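Local coordinates for probable arabinosyltransferase C (Mycobacterium tuberculosis, PDB 3PTY), which probably polymerises arabinose into the arabinan of mycobacterial arabinogalactan and carries, as the C-terminal extracellular part described here, a lectin-like carbohydrate-binding module, at residues L38-P43 with R246-R251; E65-N70 with A144-G149; L121-D126 with A324-S329; L180-D185 with A217-A222. All blocks are in the same frame, centred on the assembly; numbering follows the deposited sequence.

Interaction 1. Residues L38-P43 with R246-R251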
loop_
_atom_site.group_PDB
_atom_site.type_symbol
_atom_site.label_atom_id
_atom_site.label_comp_id
_atom_site.label_asym_id
_atom_site.label_seq_id
_atom_site.Cartn_x
_atom_site.Cartn_y
_atom_site.Cartn_z
ATOM N N LEU A 38 -14.742 -9.856 -8.539
ATOM C CA LEU A 38 -16.059 -9.534 -9.073
ATOM C C LEU A 38 -16.471 -8.144 -8.602
ATOM O O LEU A 38 -16.465 -7.864 -7.407
ATOM C CB LEU A 38 -17.087 -10.579 -8.622
ATOM C CG LEU A 38 -16.794 -12.017 -9.064
ATOM C CD1 LEU A 38 -17.949 -12.955 -8.717
ATOM C CD2 LEU A 38 -16.518 -12.047 -10.550
ATOM N N VAL A 39 -16.835 -7.281 -9.543
ATOM C CA VAL A 39 -17.025 -5.865 -9.242
ATOM C C VAL A 39 -18.496 -5.492 -9.326
ATOM O O VAL A 39 -19.180 -5.856 -10.282
ATOM C CB VAL A 39 -16.235 -4.990 -10.230
ATOM C CG1 VAL A 39 -16.527 -3.511 -9.995
ATOM C CG2 VAL A 39 -14.737 -5.284 -10.114
ATOM N N GLU A 40 -18.967 -4.758 -8.324
ATOM C CA GLU A 40 -20.357 -4.338 -8.247
ATOM C C GLU A 40 -20.433 -2.829 -8.437
ATOM O O GLU A 40 -20.400 -2.073 -7.468
ATOM C CB GLU A 40 -20.942 -4.731 -6.883
ATOM C CG GLU A 40 -22.364 -4.263 -6.664
ATOM C CD GLU A 40 -22.871 -4.535 -5.251
ATOM O OE1 GLU A 40 -22.049 -4.639 -4.309
ATOM O OE2 GLU A 40 -24.105 -4.633 -5.093
ATOM N N LEU A 41 -20.521 -2.391 -9.690
ATOM C CA LEU A 41 -20.509 -0.963 -10.005
ATOM C C LEU A 41 -21.779 -0.241 -9.568
ATOM O O LEU A 41 -21.754 0.955 -9.277
ATOM C CB LEU A 41 -20.324 -0.745 -11.509
ATOM C CG LEU A 41 -18.917 -0.949 -12.071
ATOM C CD1 LEU A 41 -18.906 -0.606 -13.555
ATOM C CD2 LEU A 41 -17.931 -0.082 -11.315
ATOM N N ASP A 42 -22.891 -0.963 -9.536
ATOM C CA ASP A 42 -24.174 -0.340 -9.220
ATOM C C ASP A 42 -24.858 -1.090 -8.089
ATOM O O ASP A 42 -25.728 -1.917 -8.323
ATOM C CB ASP A 42 -25.074 -0.324 -10.454
ATOM C CG ASP A 42 -26.343 0.482 -10.236
ATOM O OD1 ASP A 42 -26.520 1.035 -9.129
ATOM O OD2 ASP A 42 -27.161 0.561 -11.172
ATOM N N PRO A 43 -24.456 -0.806 -6.848
ATOM C CA PRO A 43 -25.042 -1.488 -5.693
ATOM C C PRO A 43 -26.554 -1.261 -5.600
ATOM O O PRO A 43 -27.268 -2.098 -5.066
ATOM C CB PRO A 43 -24.313 -0.844 -4.503
ATOM C CG PRO A 43 -23.780 0.463 -5.050
ATOM C CD PRO A 43 -23.373 0.108 -6.449
ATOM N N ARG A 246 -28.986 -6.160 -0.034
ATOM C CA ARG A 246 -28.962 -6.341 -1.475
ATOM C C ARG A 246 -28.277 -7.639 -1.862
ATOM O O ARG A 246 -27.562 -8.251 -1.059
ATOM C CB ARG A 246 -28.247 -5.162 -2.141
ATOM C CG ARG A 246 -26.745 -5.106 -1.866
ATOM C CD ARG A 246 -26.161 -3.811 -2.417
ATOM N NE ARG A 246 -24.701 -3.810 -2.510
ATOM C CZ ARG A 246 -23.893 -3.290 -1.592
ATOM N NH1 ARG A 246 -24.398 -2.746 -0.490
ATOM N NH2 ARG A 246 -22.573 -3.314 -1.774
ATOM N N ILE A 247 -28.502 -8.057 -3.102
ATOM C CA ILE A 247 -27.760 -9.163 -3.701
ATOM C C ILE A 247 -27.002 -8.596 -4.893
ATOM O O ILE A 247 -27.601 -8.235 -5.900
ATOM C CB ILE A 247 -28.699 -10.294 -4.157
ATOM C CG1 ILE A 247 -29.420 -10.903 -2.943
ATOM C CG2 ILE A 247 -27.914 -11.385 -4.896
ATOM C CD1 ILE A 247 -30.451 -11.975 -3.321
ATOM N N PRO A 248 -25.675 -8.496 -4.775
ATOM C CA PRO A 248 -24.899 -7.724 -5.758
ATOM C C PRO A 248 -25.006 -8.242 -7.183
ATOM O O PRO A 248 -24.928 -9.448 -7.406
ATOM C CB PRO A 248 -23.456 -7.878 -5.265
ATOM C CG PRO A 248 -23.596 -8.111 -3.778
ATOM C CD PRO A 248 -24.834 -8.990 -3.672
ATOM N N ARG A 249 -25.182 -7.333 -8.138
ATOM C CA ARG A 249 -25.009 -7.678 -9.542
ATOM C C ARG A 249 -23.563 -7.350 -9.906
ATOM O O ARG A 249 -23.101 -6.244 -9.654
ATOM C CB ARG A 249 -26.008 -6.899 -10.399
ATOM C CG ARG A 249 -27.461 -7.157 -9.968
ATOM C CD ARG A 249 -28.470 -6.460 -10.863
ATOM N NE ARG A 249 -28.473 -7.014 -12.212
ATOM C CZ ARG A 249 -29.228 -6.557 -13.206
ATOM N NH1 ARG A 249 -30.047 -5.534 -13.003
ATOM N NH2 ARG A 249 -29.163 -7.125 -14.403
ATOM N N VAL A 250 -22.846 -8.311 -10.479
ATOM C CA VAL A 250 -21.397 -8.172 -10.637
ATOM C C VAL A 250 -20.922 -8.537 -12.039
ATOM O O VAL A 250 -21.626 -9.221 -12.779
ATOM C CB VAL A 250 -20.618 -9.059 -9.621
ATOM C CG1 VAL A 250 -20.888 -8.623 -8.187
ATOM C CG2 VAL A 250 -20.976 -10.531 -9.812
ATOM N N ARG A 251 -19.727 -8.060 -12.382
ATOM C CA ARG A 251 -19.005 -8.439 -13.602
ATOM C C ARG A 251 -17.554 -8.589 -13.171
ATOM O O ARG A 251 -17.151 -8.007 -12.170
ATOM C CB ARG A 251 -19.102 -7.335 -14.657
ATOM C CG ARG A 251 -20.515 -7.082 -15.192
ATOM C CD ARG A 251 -20.668 -5.637 -15.691
ATOM N NE ARG A 251 -19.780 -5.335 -16.814
ATOM C CZ ARG A 251 -19.455 -4.105 -17.210
ATOM N NH1 ARG A 251 -19.937 -3.044 -16.577
ATOM N NH2 ARG A 251 -18.642 -3.932 -18.245
HETATM O O HOH W 1 -25.844 -4.619 -7.245
HETATM O O HOH W 2 -23.564 -3.646 -10.225
#
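Val39 and Arg251 form an antiparallel hydrogen-bonded pair where strand 37-40 runs beside residues 246-251. Val39 N reaches Arg251 O at 2.7 Å, almost straight, and Arg251 N returns to Val39 O at 3.1 Å. Just before Arg251 N, Val250 CA also meets Val39 O, in a CA-H...O contact of 3.2 Å. Past Glu40 the backbones part, and two waters bridge them. One joins Asp42 N to Arg249 O; the other joins Glu40 OE2 and Asp42 O to Arg249 N.

The side chains add a buried salt bridge. Glu40 reaches out fully extended, with CG anti to the backbone N (chi1 176°). Arg246 grips it side-on: Arg246 NE meets Glu40 OE2 at 2.8 Å and Arg246 NH2 meets Glu40 OE1 at 2.9 Å. The carboxylate and guanidinium planes are 37° apart. Pro43 CB covers one face of the guanidinium, and Pro248 CB lies over one face of the carboxylate, 3.3 Å from Glu40 OE2. Tyr330 OH also binds Glu40 OE1, and Thr168 and Asn210 bind Arg246. On the same face as Glu40, Leu38 CB packs on Val250 CB. This is an edge pairing in the mixed sheet, with strand 251-252 outermost within this chain.

Interaction 2. Residues E65-N70 with A144-G149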
loop_
_atom_site.group_PDB
_atom_site.type_symbol
_atom_site.label_atom_id
_atom_site.label_comp_id
_atom_site.label_asym_id
_atom_site.label_seq_id
_atom_site.Cartn_x
_atom_site.Cartn_y
_atom_site.Cartn_z
ATOM N N GLU A 65 -34.756 2.256 17.847
ATOM C CA GLU A 65 -34.505 2.908 19.118
ATOM C C GLU A 65 -33.128 3.537 19.063
ATOM O O GLU A 65 -32.127 2.834 19.001
ATOM C CB GLU A 65 -34.578 1.897 20.263
ATOM C CG GLU A 65 -34.219 2.482 21.621
ATOM C CD GLU A 65 -34.168 1.421 22.717
ATOM O OE1 GLU A 65 -33.635 0.321 22.465
ATOM O OE2 GLU A 65 -34.647 1.692 23.831
ATOM N N ALA A 66 -33.084 4.865 19.076
ATOM C CA ALA A 66 -31.829 5.600 18.985
ATOM C C ALA A 66 -30.981 5.235 17.754
ATOM O O ALA A 66 -29.760 5.367 17.776
ATOM C CB ALA A 66 -31.020 5.454 20.282
ATOM N N PHE A 67 -31.636 4.777 16.689
ATOM C CA PHE A 67 -31.009 4.672 15.367
ATOM C C PHE A 67 -31.621 5.760 14.491
ATOM O O PHE A 67 -32.838 5.777 14.297
ATOM C CB PHE A 67 -31.308 3.317 14.721
ATOM C CG PHE A 67 -30.259 2.255 14.976
ATOM C CD1 PHE A 67 -30.248 1.532 16.164
ATOM C CD2 PHE A 67 -29.312 1.959 14.009
ATOM C CE1 PHE A 67 -29.302 0.539 16.384
ATOM C CE2 PHE A 67 -28.356 0.974 14.225
ATOM C CZ PHE A 67 -28.350 0.264 15.409
ATOM N N THR A 68 -30.790 6.653 13.956
ATOM C CA THR A 68 -31.286 7.809 13.211
ATOM C C THR A 68 -30.498 8.007 11.915
ATOM O O THR A 68 -29.372 7.534 11.799
ATOM C CB THR A 68 -31.154 9.096 14.054
ATOM O OG1 THR A 68 -29.773 9.313 14.363
ATOM C CG2 THR A 68 -31.953 8.976 15.348
ATOM N N PRO A 69 -31.088 8.725 10.941
ATOM C CA PRO A 69 -30.449 8.870 9.627
ATOM C C PRO A 69 -29.080 9.539 9.708
ATOM O O PRO A 69 -28.225 9.278 8.858
ATOM C CB PRO A 69 -31.435 9.750 8.847
ATOM C CG PRO A 69 -32.757 9.491 9.490
ATOM C CD PRO A 69 -32.450 9.290 10.963
ATOM N N ASN A 70 -28.872 10.389 10.711
ATOM C CA ASN A 70 -27.581 11.047 10.878
ATOM C C ASN A 70 -26.780 10.554 12.083
ATOM O O ASN A 70 -25.861 11.230 12.543
ATOM C CB ASN A 70 -27.757 12.569 10.907
ATOM C CG ASN A 70 -28.182 13.118 9.561
ATOM O OD1 ASN A 70 -27.375 13.214 8.635
ATOM N ND2 ASN A 70 -29.458 13.463 9.435
ATOM N N ALA A 144 -29.355 1.184 21.932
ATOM C CA ALA A 144 -29.949 1.375 20.614
ATOM C C ALA A 144 -30.262 0.037 19.975
ATOM O O ALA A 144 -29.547 -0.947 20.187
ATOM C CB ALA A 144 -29.020 2.195 19.728
ATOM N N MET A 145 -31.345 -0.008 19.210
ATOM C CA MET A 145 -31.761 -1.250 18.570
ATOM C C MET A 145 -32.425 -0.935 17.255
ATOM O O MET A 145 -33.051 0.109 17.112
ATOM C CB MET A 145 -32.783 -1.993 19.426
ATOM C CG MET A 145 -32.348 -2.292 20.839
ATOM S SD MET A 145 -33.621 -3.288 21.640
ATOM C CE MET A 145 -33.665 -4.699 20.533
ATOM N N LEU A 146 -32.326 -1.859 16.306
ATOM C CA LEU A 146 -32.981 -1.677 15.021
ATOM C C LEU A 146 -33.582 -2.983 14.540
ATOM O O LEU A 146 -32.971 -4.043 14.661
ATOM C CB LEU A 146 -31.987 -1.161 13.982
ATOM C CG LEU A 146 -32.532 -0.914 12.569
ATOM C CD1 LEU A 146 -33.518 0.259 12.565
ATOM C CD2 LEU A 146 -31.399 -0.626 11.610
ATOM N N ARG A 147 -34.784 -2.892 13.986
ATOM C CA ARG A 147 -35.400 -3.997 13.275
ATOM C C ARG A 147 -36.040 -3.407 12.036
ATOM O O ARG A 147 -36.953 -2.587 12.139
ATOM C CB ARG A 147 -36.469 -4.673 14.144
ATOM C CG ARG A 147 -37.204 -5.803 13.449
ATOM C CD ARG A 147 -38.043 -6.623 14.437
ATOM N NE ARG A 147 -39.259 -5.924 14.859
ATOM C CZ ARG A 147 -39.469 -5.451 16.083
ATOM N NH1 ARG A 147 -38.539 -5.594 17.025
ATOM N NH2 ARG A 147 -40.611 -4.836 16.366
ATOM N N SER A 148 -35.551 -3.800 10.865
ATOM C CA SER A 148 -36.086 -3.267 9.623
ATOM C C SER A 148 -37.430 -3.912 9.312
ATOM O O SER A 148 -37.820 -4.902 9.934
ATOM C CB SER A 148 -35.119 -3.520 8.457
ATOM O OG SER A 148 -35.218 -4.869 7.999
ATOM N N GLY A 149 -38.131 -3.348 8.336
ATOM C CA GLY A 149 -39.271 -4.021 7.754
ATOM C C GLY A 149 -38.772 -5.178 6.910
ATOM O O GLY A 149 -37.553 -5.375 6.737
#
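Glu65 and Met145 pair at the edge of the antiparallel sheet of this beta-sandwich, where strand 63-65 lies outermost within this chain beside strand 144-152. Glu65 N donates to Met145 O at 2.8 Å, nearly straight, and Met145 N donates to a lone pair of Glu65 O at 3.0 Å. Glu65 OE1 lies 3.3 Å from Met145 CG on the same sheet face.

Ala66 then turns the chain away in a left-handed backbone conformation (phi 55°), its CB 3.9 Å from Ala144 CB. The turn brings Phe67 back over the strand. Leu146 CB sits over the centre of the Phe67 ring, 3.8 Å from its centroid, a CH-pi contact. Leu146 CG is anti to the backbone N (chi1 -180°), which carries Leu146 CD2 to within 4.1 Å of Phe67 CD2. Ala144 C and Met145 N lie at the ring edge. Phe67 also packs on Ala229 and Ile240, and Leu146 on Leu133 and Leu242.

Farther out, strand 224-231 holds residues 144-149 from the other flank. Ala144 is bonded there through its backbone to Asp231, a calcium ligand, and its side chain lies about 6 Å from the calcium ion. Ser148 OG is held by Leu227 N and donates to Gly149 O at 2.7 Å.

Interaction 3. Residues L121-D126 with A324-S329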
loop_
_atom_site.group_PDB
_atom_site.type_symbol
_atom_site.label_atom_id
_atom_site.label_comp_id
_atom_site.label_asym_id
_atom_site.label_seq_id
_atom_site.Cartn_x
_atom_site.Cartn_y
_atom_site.Cartn_z
ATOM N N LEU A 121 -22.186 8.545 1.243
ATOM C CA LEU A 121 -22.270 7.089 1.103
ATOM C C LEU A 121 -21.151 6.546 0.226
ATOM O O LEU A 121 -20.754 7.193 -0.731
ATOM C CB LEU A 121 -23.612 6.699 0.483
ATOM C CG LEU A 121 -24.859 7.142 1.255
ATOM C CD1 LEU A 121 -26.115 6.596 0.591
ATOM C CD2 LEU A 121 -24.761 6.694 2.699
ATOM N N PRO A 122 -20.662 5.334 0.534
ATOM C CA PRO A 122 -19.595 4.714 -0.259
ATOM C C PRO A 122 -20.126 3.962 -1.473
ATOM O O PRO A 122 -21.340 3.866 -1.655
ATOM C CB PRO A 122 -19.001 3.717 0.733
ATOM C CG PRO A 122 -20.242 3.195 1.459
ATOM C CD PRO A 122 -21.114 4.448 1.628
ATOM N N TYR A 123 -19.212 3.445 -2.293
ATOM C CA TYR A 123 -19.532 2.479 -3.346
ATOM C C TYR A 123 -20.510 2.986 -4.390
ATOM O O TYR A 123 -21.152 2.195 -5.083
ATOM C CB TYR A 123 -20.059 1.176 -2.737
ATOM C CG TYR A 123 -19.155 0.607 -1.668
ATOM C CD1 TYR A 123 -19.662 0.231 -0.431
ATOM C CD2 TYR A 123 -17.791 0.459 -1.893
ATOM C CE1 TYR A 123 -18.843 -0.280 0.550
ATOM C CE2 TYR A 123 -16.959 -0.058 -0.915
ATOM C CZ TYR A 123 -17.490 -0.425 0.300
ATOM O OH TYR A 123 -16.674 -0.941 1.275
ATOM N N ASN A 124 -20.611 4.303 -4.506
ATOM C CA ASN A 124 -21.572 4.918 -5.415
ATOM C C ASN A 124 -23.029 4.569 -5.121
ATOM O O ASN A 124 -23.876 4.609 -6.014
ATOM C CB ASN A 124 -21.216 4.609 -6.871
ATOM C CG ASN A 124 -20.073 5.477 -7.379
ATOM O OD1 ASN A 124 -20.081 6.699 -7.209
ATOM N ND2 ASN A 124 -19.087 4.851 -7.992
ATOM N N LEU A 125 -23.321 4.220 -3.869
ATOM C CA LEU A 125 -24.714 4.130 -3.425
ATOM C C LEU A 125 -25.405 5.469 -3.667
ATOM O O LEU A 125 -24.861 6.526 -3.350
ATOM C CB LEU A 125 -24.787 3.776 -1.935
ATOM C CG LEU A 125 -24.424 2.330 -1.582
ATOM C CD1 LEU A 125 -24.038 2.212 -0.108
ATOM C CD2 LEU A 125 -25.574 1.380 -1.926
ATOM N N ASP A 126 -26.610 5.421 -4.219
ATOM C CA ASP A 126 -27.352 6.632 -4.547
ATOM C C ASP A 126 -28.171 7.089 -3.336
ATOM O O ASP A 126 -29.124 6.424 -2.944
ATOM C CB ASP A 126 -28.262 6.348 -5.745
ATOM C CG ASP A 126 -29.114 7.544 -6.148
ATOM O OD1 ASP A 126 -28.963 8.637 -5.561
ATOM O OD2 ASP A 126 -29.938 7.376 -7.069
ATOM N N ALA A 324 -10.972 9.738 -6.000
ATOM C CA ALA A 324 -10.928 8.280 -6.003
ATOM C C ALA A 324 -12.108 7.706 -5.234
ATOM O O ALA A 324 -12.280 7.992 -4.049
ATOM C CB ALA A 324 -9.620 7.792 -5.401
ATOM N N THR A 325 -12.915 6.893 -5.909
ATOM C CA THR A 325 -14.070 6.261 -5.276
ATOM C C THR A 325 -13.954 4.741 -5.307
ATOM O O THR A 325 -13.998 4.132 -6.372
ATOM C CB THR A 325 -15.371 6.652 -5.995
ATOM O OG1 THR A 325 -15.462 8.077 -6.065
ATOM C CG2 THR A 325 -16.578 6.102 -5.253
ATOM N N THR A 326 -13.803 4.127 -4.139
ATOM C CA THR A 326 -13.747 2.676 -4.063
ATOM C C THR A 326 -15.069 2.081 -4.534
ATOM O O THR A 326 -16.137 2.494 -4.096
ATOM C CB THR A 326 -13.441 2.211 -2.633
ATOM O OG1 THR A 326 -12.185 2.763 -2.225
ATOM C CG2 THR A 326 -13.365 0.688 -2.555
ATOM N N VAL A 327 -15.002 1.118 -5.444
ATOM C CA VAL A 327 -16.214 0.448 -5.886
ATOM C C VAL A 327 -16.329 -0.887 -5.157
ATOM O O VAL A 327 -15.321 -1.491 -4.779
ATOM C CB VAL A 327 -16.230 0.235 -7.409
ATOM C CG1 VAL A 327 -16.136 1.582 -8.133
ATOM C CG2 VAL A 327 -15.086 -0.663 -7.827
ATOM N N ALA A 328 -17.554 -1.339 -4.930
ATOM C CA ALA A 328 -17.745 -2.586 -4.201
ATOM C C ALA A 328 -17.177 -3.740 -5.021
ATOM O O ALA A 328 -17.397 -3.815 -6.224
ATOM C CB ALA A 328 -19.226 -2.807 -3.916
ATOM N N SER A 329 -16.441 -4.640 -4.382
ATOM C CA SER A 329 -15.932 -5.805 -5.095
ATOM C C SER A 329 -15.767 -6.999 -4.158
ATOM O O SER A 329 -15.687 -6.831 -2.940
ATOM C CB SER A 329 -14.593 -5.480 -5.767
ATOM O OG SER A 329 -13.576 -5.336 -4.790
HETATM O O HOH W 3 -19.594 0.218 -6.227
HETATM O O HOH W 4 -16.565 3.996 -1.771
#
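Tyr123 packs its ring against residues 326-328, and this is the tight part of the contact. Its CG stands beside the backbone N (chi1 -52°), setting the ring alongside Thr326. Thr326 O lies near the ring plane, 3.4 Å from Tyr123 CD2, while Ala328 N is 3.5 Å from the same carbon. Ala328 CB packs on Tyr123 CG at 4.1 Å. The Tyr123 CA also faces Thr326 O in a CA-H...O contact. Pro122 CB covers one face of the ring from within the turn. Tyr123 and Asn124 are the two middle residues of a type I' turn, both with phi 60°, closed by Leu125 N to Pro122 O at 3.0 Å.

The rest is looser. No direct hydrogen bond joins the two segments; two waters do. One accepts from Tyr123 N and donates to Thr326 O, both at 2.8 Å. The other donates to Tyr123 O and accepts from Ala328 N. On the exposed side, Asn124 crosses Thr325 at about a right angle, and its ND2 comes only within 3.9 Å of Thr325 CG2.

Strand 322-331 lies between strands 37-40 and 341-347. Ala328 bonds Glu40 through the backbone, while Thr325 and Val327 bond Arg344 and Leu342. From strand 164-171 of the other sheet, Thr168 touches Pro122, Tyr123 and Leu125.

Interaction 4. Residues L180-D185 with A217-A222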
loop_
_atom_site.group_PDB
_atom_site.type_symbol
_atom_site.label_atom_id
_atom_site.label_comp_id
_atom_site.label_asym_id
_atom_site.label_seq_id
_atom_site.Cartn_x
_atom_site.Cartn_y
_atom_site.Cartn_z
ATOM N N LEU A 180 -29.231 -11.185 10.099
ATOM C CA LEU A 180 -30.232 -11.237 9.056
ATOM C C LEU A 180 -31.230 -12.314 9.449
ATOM O O LEU A 180 -30.851 -13.467 9.646
ATOM C CB LEU A 180 -29.571 -11.631 7.732
ATOM C CG LEU A 180 -30.480 -11.804 6.512
ATOM C CD1 LEU A 180 -30.796 -10.460 5.878
ATOM C CD2 LEU A 180 -29.818 -12.726 5.502
ATOM N N GLN A 181 -32.499 -11.944 9.574
ATOM C CA GLN A 181 -33.547 -12.920 9.843
ATOM C C GLN A 181 -34.292 -13.225 8.551
ATOM O O GLN A 181 -34.436 -12.352 7.697
ATOM C CB GLN A 181 -34.522 -12.385 10.894
ATOM C CG GLN A 181 -33.889 -12.097 12.246
ATOM C CD GLN A 181 -34.912 -11.692 13.291
ATOM O OE1 GLN A 181 -36.036 -11.326 12.960
ATOM N NE2 GLN A 181 -34.524 -11.754 14.562
ATOM N N TRP A 182 -34.753 -14.464 8.405
ATOM C CA TRP A 182 -35.557 -14.847 7.252
ATOM C C TRP A 182 -36.910 -15.399 7.681
ATOM O O TRP A 182 -37.115 -15.752 8.851
ATOM C CB TRP A 182 -34.822 -15.871 6.380
ATOM C CG TRP A 182 -34.425 -17.127 7.113
ATOM C CD1 TRP A 182 -35.254 -18.136 7.533
ATOM C CD2 TRP A 182 -33.098 -17.516 7.487
ATOM N NE1 TRP A 182 -34.519 -19.119 8.155
ATOM C CE2 TRP A 182 -33.193 -18.762 8.137
ATOM C CE3 TRP A 182 -31.835 -16.928 7.335
ATOM C CZ2 TRP A 182 -32.073 -19.434 8.636
ATOM C CZ3 TRP A 182 -30.720 -17.599 7.836
ATOM C CH2 TRP A 182 -30.851 -18.835 8.479
ATOM N N ALA A 183 -37.823 -15.497 6.723
ATOM C CA ALA A 183 -39.181 -15.938 7.011
ATOM C C ALA A 183 -39.915 -16.331 5.740
ATOM O O ALA A 183 -39.587 -15.852 4.648
ATOM C CB ALA A 183 -39.953 -14.826 7.736
ATOM N N THR A 184 -40.904 -17.209 5.892
ATOM C CA THR A 184 -41.877 -17.473 4.842
ATOM C C THR A 184 -42.931 -16.368 4.892
ATOM O O THR A 184 -42.974 -15.589 5.848
ATOM C CB THR A 184 -42.602 -18.808 5.094
ATOM O OG1 THR A 184 -43.304 -18.724 6.338
ATOM C CG2 THR A 184 -41.606 -19.967 5.151
ATOM N N ASP A 185 -43.789 -16.303 3.877
ATOM C CA ASP A 185 -44.869 -15.319 3.870
ATOM C C ASP A 185 -45.721 -15.448 5.125
ATOM O O ASP A 185 -46.073 -14.453 5.761
ATOM C CB ASP A 185 -45.747 -15.491 2.632
ATOM C CG ASP A 185 -45.102 -14.941 1.378
ATOM O OD1 ASP A 185 -44.029 -14.300 1.480
ATOM O OD2 ASP A 185 -45.672 -15.142 0.283
ATOM N N ALA A 217 -26.867 -20.178 2.938
ATOM C CA ALA A 217 -27.299 -20.422 4.313
ATOM C C ALA A 217 -28.797 -20.184 4.512
ATOM O O ALA A 217 -29.376 -20.645 5.495
ATOM C CB ALA A 217 -26.492 -19.563 5.287
ATOM N N ILE A 218 -29.420 -19.449 3.593
ATOM C CA ILE A 218 -30.843 -19.134 3.717
ATOM C C ILE A 218 -31.704 -20.264 3.161
ATOM O O ILE A 218 -31.542 -20.657 2.009
ATOM C CB ILE A 218 -31.206 -17.834 2.977
ATOM C CG1 ILE A 218 -30.301 -16.685 3.431
ATOM C CG2 ILE A 218 -32.677 -17.481 3.209
ATOM C CD1 ILE A 218 -30.646 -15.352 2.776
ATOM N N PRO A 219 -32.629 -20.793 3.978
ATOM C CA PRO A 219 -33.449 -21.917 3.506
ATOM C C PRO A 219 -34.244 -21.559 2.250
ATOM O O PRO A 219 -34.694 -20.424 2.099
ATOM C CB PRO A 219 -34.401 -22.186 4.684
ATOM C CG PRO A 219 -33.707 -21.608 5.880
ATOM C CD PRO A 219 -32.955 -20.405 5.360
ATOM N N SER A 220 -34.434 -22.537 1.374
ATOM C CA SER A 220 -35.075 -22.322 0.077
ATOM C C SER A 220 -36.530 -21.873 0.172
ATOM O O SER A 220 -37.064 -21.293 -0.770
ATOM C CB SER A 220 -34.987 -23.597 -0.767
ATOM O OG SER A 220 -35.711 -24.651 -0.154
ATOM N N THR A 221 -37.169 -22.143 1.305
ATOM C CA THR A 221 -38.553 -21.743 1.510
ATOM C C THR A 221 -38.684 -20.320 2.057
ATOM O O THR A 221 -39.785 -19.792 2.151
ATOM C CB THR A 221 -39.240 -22.662 2.511
ATOM O OG1 THR A 221 -38.435 -22.738 3.692
ATOM C CG2 THR A 221 -39.424 -24.061 1.923
ATOM N N ALA A 222 -37.575 -19.703 2.449
ATOM C CA ALA A 222 -37.643 -18.319 2.907
ATOM C C ALA A 222 -38.042 -17.419 1.742
ATOM O O ALA A 222 -37.547 -17.586 0.630
ATOM C CB ALA A 222 -36.307 -17.878 3.484
#
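Ala183 and Thr184, where a strand ends, lie beside Ala222, with no backbone hydrogen bond between the two segments; the backbones meet in a long CA-H...O contact of 3.6 Å, Ala222 CA to Ala183 O. Residues 219-222 form a type I turn, closed by Ala222 N to Pro219 O.

Trp182 carries the contact. Its CG stands between the backbone N and the carbonyl carbon (chi1 57°), which raises the indole against the loop. Pro219 lies over one face of the indole. Its CD is 3.5 Å from the centroid of the five-membered ring, 20° off the normal, and only 3.2 Å from Trp182 CE2. Ala222 CB packs at 3.8 Å on Trp182 CB, and Ile218 CG2 comes to the same carbon. Deeper in, Leu180 CD2 meets Ile218 CD1 at 3.9 Å.

Thr184 turns its CG2 to Thr221 O, at 3.5 Å. Its OG1 caps a backbone N of the next helix, 185-189, as an N-cap. Strand 178-183 pairs with strands 195-202 and 224-231, the second of which follows this loop. This is a proline-tryptophan CH-pi contact by which a connecting loop packs on the end of an inner strand of the antiparallel sheet.

How the interactions relate
From the N terminus, residues 38-43 come first and pair with 246-251, so interaction 1 closes a loop of about two hundred residues. Interactions 2 and 4 both lie wholly within that loop, one after the other. Interaction 3 starts inside it and ends beyond it, so it crosses interaction 1. It also crosses interaction 2, because 121-126 falls between 65-70 and 144-149, while 324-329 comes after both, and it encloses interaction 4. Interactions 1 and 3 touch, with Pro43 packing on Tyr123 and Leu125. Together they join the mixed sheet to loops of the antiparallel sheet's half. Interaction 2 adds an edge strand and its following loop to that antiparallel sheet; interaction 4 packs a loop on it.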